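PDB 1UP7: 6-phospho-beta-glucosidase BglT, which hydrolyses cellobiose 6'-phosphate to glucose 6-phosphate and glucose, using NAD+ and a manganese ion as cofactors. Local coordinates for residues T259-R263 against A264-M268; Y247-E250 against K251-F254. One frame throughout, in Å; residues are numbered along the deposited sequence.

Interaction 1 (T259-R263 against A264-M268). With G6P (6-O-phosphono-alpha-D-glucopyranose), chain J.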
loop_
_atom_site.group_PDB
_atom_site.type_symbol
_atom_site.label_atom_id
_atom_site.label_comp_id
_atom_site.label_asym_id
_atom_site.label_seq_id
_atom_site.Cartn_x
_atom_site.Cartn_y
_atom_site.Cartn_z
ATOM N N THR A 259 -37.033 -8.376 25.534
ATOM C CA THR A 259 -37.900 -8.913 26.591
ATOM C C THR A 259 -37.495 -8.403 27.972
ATOM O O THR A 259 -37.829 -8.978 28.987
ATOM C CB THR A 259 -37.884 -10.431 26.595
ATOM O OG1 THR A 259 -36.527 -10.865 26.774
ATOM C CG2 THR A 259 -38.307 -10.957 25.221
ATOM N N HIS A 260 -36.728 -7.330 27.988
ATOM C CA HIS A 260 -36.323 -6.687 29.240
ATOM C C HIS A 260 -36.425 -5.173 29.110
ATOM O O HIS A 260 -36.499 -4.621 28.016
ATOM C CB HIS A 260 -34.891 -7.075 29.670
ATOM C CG HIS A 260 -34.752 -8.530 29.965
ATOM N ND1 HIS A 260 -34.368 -9.448 29.007
ATOM C CD2 HIS A 260 -35.056 -9.241 31.077
ATOM C CE1 HIS A 260 -34.408 -10.658 29.532
ATOM N NE2 HIS A 260 -34.825 -10.559 30.782
ATOM N N GLU A 261 -36.441 -4.517 30.252
ATOM C CA GLU A 261 -36.398 -3.065 30.297
ATOM C C GLU A 261 -35.215 -2.491 29.490
ATOM O O GLU A 261 -34.092 -3.052 29.434
ATOM C CB GLU A 261 -36.495 -2.549 31.768
ATOM C CG GLU A 261 -35.952 -1.140 32.050
ATOM C CD GLU A 261 -35.931 -0.735 33.540
ATOM O OE1 GLU A 261 -35.431 -1.523 34.398
ATOM O OE2 GLU A 261 -36.396 0.400 33.862
ATOM N N LEU A 262 -35.487 -1.392 28.796
ATOM C CA LEU A 262 -34.415 -0.715 28.058
ATOM C C LEU A 262 -33.297 -0.285 29.008
ATOM O O LEU A 262 -33.573 0.304 30.051
ATOM C CB LEU A 262 -34.938 0.516 27.302
ATOM C CG LEU A 262 -35.817 0.280 26.053
ATOM C CD1 LEU A 262 -36.503 1.564 25.651
ATOM C CD2 LEU A 262 -35.053 -0.321 24.876
ATOM N N ARG A 263 -32.055 -0.604 28.663
ATOM C CA ARG A 263 -30.935 -0.257 29.502
ATOM C C ARG A 263 -31.007 1.228 29.891
ATOM O O ARG A 263 -30.800 1.585 31.051
ATOM C CB ARG A 263 -29.642 -0.521 28.764
ATOM C CG ARG A 263 -28.408 -0.255 29.596
ATOM C CD ARG A 263 -28.321 -1.033 30.940
ATOM N NE ARG A 263 -27.215 -0.492 31.740
ATOM C CZ ARG A 263 -27.075 -0.641 33.055
ATOM N NH1 ARG A 263 -27.973 -1.329 33.752
ATOM N NH2 ARG A 263 -26.028 -0.090 33.676
ATOM N N ALA A 264 -31.313 2.093 28.914
ATOM C CA ALA A 264 -31.362 3.530 29.172
ATOM C C ALA A 264 -32.319 3.887 30.291
ATOM O O ALA A 264 -32.034 4.814 31.059
ATOM C CB ALA A 264 -31.696 4.375 27.892
ATOM N N ARG A 265 -33.450 3.182 30.387
ATOM C CA ARG A 265 -34.360 3.419 31.489
ATOM C C ARG A 265 -33.832 2.912 32.814
ATOM O O ARG A 265 -34.128 3.540 33.835
ATOM C CB ARG A 265 -35.801 2.927 31.242
ATOM C CG ARG A 265 -36.577 3.701 30.198
ATOM C CD ARG A 265 -37.835 3.006 29.744
ATOM N NE ARG A 265 -38.988 3.262 30.621
ATOM C CZ ARG A 265 -39.857 4.242 30.421
ATOM N NH1 ARG A 265 -39.708 5.057 29.378
ATOM N NH2 ARG A 265 -40.880 4.414 31.251
ATOM N N GLU A 266 -33.055 1.822 32.833
ATOM C CA GLU A 266 -32.526 1.422 34.134
ATOM C C GLU A 266 -31.452 2.409 34.556
ATOM O O GLU A 266 -31.410 2.791 35.701
ATOM C CB GLU A 266 -32.175 -0.061 34.289
ATOM C CG GLU A 266 -31.343 -0.736 33.217
ATOM C CD GLU A 266 -31.269 -2.267 33.463
ATOM O OE1 GLU A 266 -32.253 -2.835 34.023
ATOM O OE2 GLU A 266 -30.243 -2.909 33.097
ATOM N N VAL A 267 -30.667 2.898 33.602
ATOM C CA VAL A 267 -29.636 3.882 33.908
ATOM C C VAL A 267 -30.249 5.194 34.459
ATOM O O VAL A 267 -29.681 5.803 35.347
ATOM C CB VAL A 267 -28.778 4.183 32.706
ATOM C CG1 VAL A 267 -27.920 5.372 32.992
ATOM C CG2 VAL A 267 -27.929 2.939 32.300
ATOM N N MET A 268 -31.409 5.613 33.956
ATOM C CA MET A 268 -32.075 6.779 34.536
ATOM C C MET A 268 -32.394 6.562 36.007
ATOM O O MET A 268 -32.223 7.488 36.799
ATOM C CB MET A 268 -33.378 7.188 33.828
ATOM C CG MET A 268 -33.231 7.780 32.418
ATOM S SD MET A 268 -34.875 7.887 31.622
ATOM C CE MET A 268 -34.457 8.349 29.929
HETATM C C1 G6P J . -19.121 -0.681 28.873
HETATM C C2 G6P J . -18.663 -0.013 27.547
HETATM C C3 G6P J . -18.993 1.479 27.580
HETATM C C4 G6P J . -20.502 1.606 27.713
HETATM C C5 G6P J . -20.919 0.989 29.062
HETATM C C6 G6P J . -22.431 1.045 29.230
HETATM O O1 G6P J . -18.912 -2.105 28.927
HETATM O O2 G6P J . -17.269 -0.161 27.284
HETATM O O3 G6P J . -18.499 2.186 26.437
HETATM O O4 G6P J . -20.911 2.965 27.555
HETATM O O5 G6P J . -20.509 -0.400 29.164
HETATM O O6 G6P J . -22.789 1.183 30.596
HETATM P P G6P J . -24.190 1.856 31.017
HETATM O O1P G6P J . -24.138 2.017 32.519
HETATM O O2P G6P J . -25.427 1.040 30.674
HETATM O O3P G6P J . -24.255 3.198 30.343
HETATM O O HOH W 1 -39.014 0.778 32.460
#

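Interaction 2 (Y247-E250 against K251-F254)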
loop_
_atom_site.group_PDB
_atom_site.type_symbol
_atom_site.label_atom_id
_atom_site.label_comp_id
_atom_site.label_asym_id
_atom_site.label_seq_id
_atom_site.Cartn_x
_atom_site.Cartn_y
_atom_site.Cartn_z
ATOM N N TYR A 247 -23.209 -9.242 17.172
ATOM C CA TYR A 247 -22.989 -9.721 15.823
ATOM C C TYR A 247 -23.126 -11.221 15.720
ATOM O O TYR A 247 -23.888 -11.667 14.885
ATOM C CB TYR A 247 -21.610 -9.311 15.365
ATOM C CG TYR A 247 -21.462 -7.832 15.205
ATOM C CD1 TYR A 247 -21.150 -7.030 16.304
ATOM C CD2 TYR A 247 -21.603 -7.241 13.966
ATOM C CE1 TYR A 247 -20.999 -5.683 16.176
ATOM C CE2 TYR A 247 -21.424 -5.870 13.805
ATOM C CZ TYR A 247 -21.129 -5.101 14.915
ATOM O OH TYR A 247 -20.948 -3.756 14.797
ATOM N N LEU A 248 -22.448 -11.981 16.592
ATOM C CA LEU A 248 -22.312 -13.422 16.431
ATOM C C LEU A 248 -23.393 -14.217 17.175
ATOM O O LEU A 248 -23.602 -15.411 16.935
ATOM C CB LEU A 248 -20.921 -13.858 16.874
ATOM C CG LEU A 248 -19.830 -13.391 15.922
ATOM C CD1 LEU A 248 -18.602 -13.336 16.758
ATOM C CD2 LEU A 248 -19.667 -14.324 14.697
ATOM N N MET A 249 -24.065 -13.522 18.095
ATOM C CA MET A 249 -25.190 -14.056 18.879
ATOM C C MET A 249 -26.449 -13.168 18.722
ATOM O O MET A 249 -27.193 -12.937 19.696
ATOM C CB MET A 249 -24.822 -14.170 20.367
ATOM C CG MET A 249 -23.735 -15.174 20.672
ATOM S SD MET A 249 -23.191 -15.125 22.395
ATOM C CE MET A 249 -24.530 -15.573 23.144
ATOM N N GLU A 250 -26.684 -12.705 17.499
ATOM C CA GLU A 250 -27.719 -11.718 17.240
ATOM C C GLU A 250 -29.099 -12.163 17.710
ATOM O O GLU A 250 -29.731 -11.414 18.466
ATOM C CB GLU A 250 -27.808 -11.311 15.773
ATOM C CG GLU A 250 -28.674 -10.097 15.555
ATOM C CD GLU A 250 -28.783 -9.685 14.088
ATOM O OE1 GLU A 250 -28.015 -10.173 13.227
ATOM O OE2 GLU A 250 -29.668 -8.874 13.791
ATOM N N LYS A 251 -29.570 -13.344 17.284
ATOM C CA LYS A 251 -30.892 -13.784 17.711
ATOM C C LYS A 251 -31.008 -13.844 19.230
ATOM O O LYS A 251 -32.015 -13.416 19.787
ATOM C CB LYS A 251 -31.353 -15.125 17.113
ATOM C CG LYS A 251 -31.371 -15.140 15.587
ATOM C CD LYS A 251 -31.673 -16.559 15.024
ATOM C CE LYS A 251 -30.865 -17.665 15.671
ATOM N NZ LYS A 251 -31.269 -19.025 15.186
ATOM N N LYS A 252 -29.987 -14.368 19.909
ATOM C CA LYS A 252 -30.012 -14.438 21.373
ATOM C C LYS A 252 -30.045 -13.026 21.985
ATOM O O LYS A 252 -30.823 -12.748 22.890
ATOM C CB LYS A 252 -28.784 -15.174 21.896
ATOM C CG LYS A 252 -28.960 -15.879 23.201
ATOM C CD LYS A 252 -27.881 -16.985 23.393
ATOM C CE LYS A 252 -28.518 -18.383 23.400
ATOM N NZ LYS A 252 -27.469 -19.454 23.506
ATOM N N MET A 253 -29.195 -12.134 21.495
ATOM C CA MET A 253 -29.167 -10.757 21.981
ATOM C C MET A 253 -30.452 -9.964 21.658
ATOM O O MET A 253 -30.941 -9.197 22.508
ATOM C CB MET A 253 -27.944 -9.962 21.472
ATOM C CG MET A 253 -26.575 -10.505 21.970
ATOM S SD MET A 253 -26.466 -10.685 23.800
ATOM C CE MET A 253 -26.669 -12.280 23.939
ATOM N N PHE A 254 -30.998 -10.138 20.454
ATOM C CA PHE A 254 -32.243 -9.477 20.143
ATOM C C PHE A 254 -33.330 -9.890 21.120
ATOM O O PHE A 254 -34.074 -9.006 21.595
ATOM C CB PHE A 254 -32.753 -9.737 18.729
ATOM C CG PHE A 254 -34.106 -9.099 18.471
ATOM C CD1 PHE A 254 -34.195 -7.744 18.093
ATOM C CD2 PHE A 254 -35.274 -9.826 18.635
ATOM C CE1 PHE A 254 -35.431 -7.146 17.879
ATOM C CE2 PHE A 254 -36.531 -9.217 18.438
ATOM C CZ PHE A 254 -36.610 -7.861 18.046
#

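Interaction 1 (T259-R263 against A264-M268)
Leu-262 O receives Glu-266 N at 3.2 Å and Arg-263 O receives Val-267 N at 2.9 Å, the opening i to i+4 bonds of helix 263-278, with Leu-262 at the N-cap position. From this first turn the side chain of Arg-263 runs forward: its CG stands anti to the backbone N (chi1 -177°), and a bend at chi2 (56°) carries the guanidinium alongside the next turn of its own helix. There Glu-266 OE2 and the ligand phosphate meet the flat group at its edge. NH1 forms a salt bridge with Glu-266 OE2 at 2.8 Å; the oxygen lies close to the guanidinium plane, yet the nitrogen meets it from above the carboxylate, and the two planes stand nearly perpendicular. NE gives an almost straight bond (171°) to phosphate O2P of glucose 6-phosphate at 2.6 Å, while NH2 bonds O1P at 3.1 Å and also the backbone carbonyl of Lys-290. Val-267 CG2 sits over one face, 3.5 Å from Arg-263 NE, and these contacts together probably fix the rotation of the group. Farther from the ligand, Glu-261 OE1 and Glu-266 OE1 approach to 3.5 Å, which may raise the proton affinity of the pair, an effect the Arg-263 salt bridge would partly offset. A water donates to Glu-261 OE2 and accepts from Arg-265 NE, whose guanidinium forms a salt bridge with Glu-90. With Arg-89, which also bonds the ligand, Arg-263 is a phosphate-binding arginine in a helix's first turn, part of the glucose 6-phosphate pocket of this family 4 glycosidase.

Interaction 2 (Y247-E250 against K251-F254)
Met-249 CE meets two side chains of the following helical turn: Lys-252 CD at 3.6 Å and Met-253 CE at 4.0 Å. The bend of Met-249 at chi3 (64°) turns its methyl group to these partners, and it touches the aliphatic part of the lysine, well short of the amino end. Along the backbone, the acceptors are served in sequence. Met-249 O takes the N-H of Met-253 at 2.8 Å, and Glu-250 O takes that of Phe-254 at 2.7 Å, both nearly straight. Lys-251 N, in the first turn, has no i-4 helical carbonyl to bond and is taken up by Asp-395 OD2 of the second subunit. Another aspartate of that subunit, Asp-398, forms a salt bridge with Lys-251 NZ, whereas Lys-252 NZ has a long, weak ion pair with Asp-225 of its own chain. Val-396 of the second subunit packs on Met-249. Residues 247-254 join short helix 245-248 to helix 250-258, with Met-249 at the N-cap position of the latter; Leu-248 packs on helix 355-376, Met-253 turns back onto Arg-245 and Tyr-246, and the second subunit lies against the junction.

Overall arrangement
Interactions 1 and 2 lie at the starts of two consecutive helices: residues 247-254 open helix 250-258, and the loop that follows it leads through interaction 1 into helix 263-278. Their centres are 18 Å apart and their nearest atoms about 5 Å, without touching. The two helix starts serve different ends. Interaction 1 enters the pocket directly, bonding the phosphate of glucose 6-phosphate, and the side chain of Val-267 is about 6 Å from NAD. Interaction 2 stays outside: the side chain of Met-253 is about 13 Å from the sugar phosphate and about 9 Å from that of Tyr-243, the proton acceptor, while Lys-251 bonds to aspartates of the second subunit.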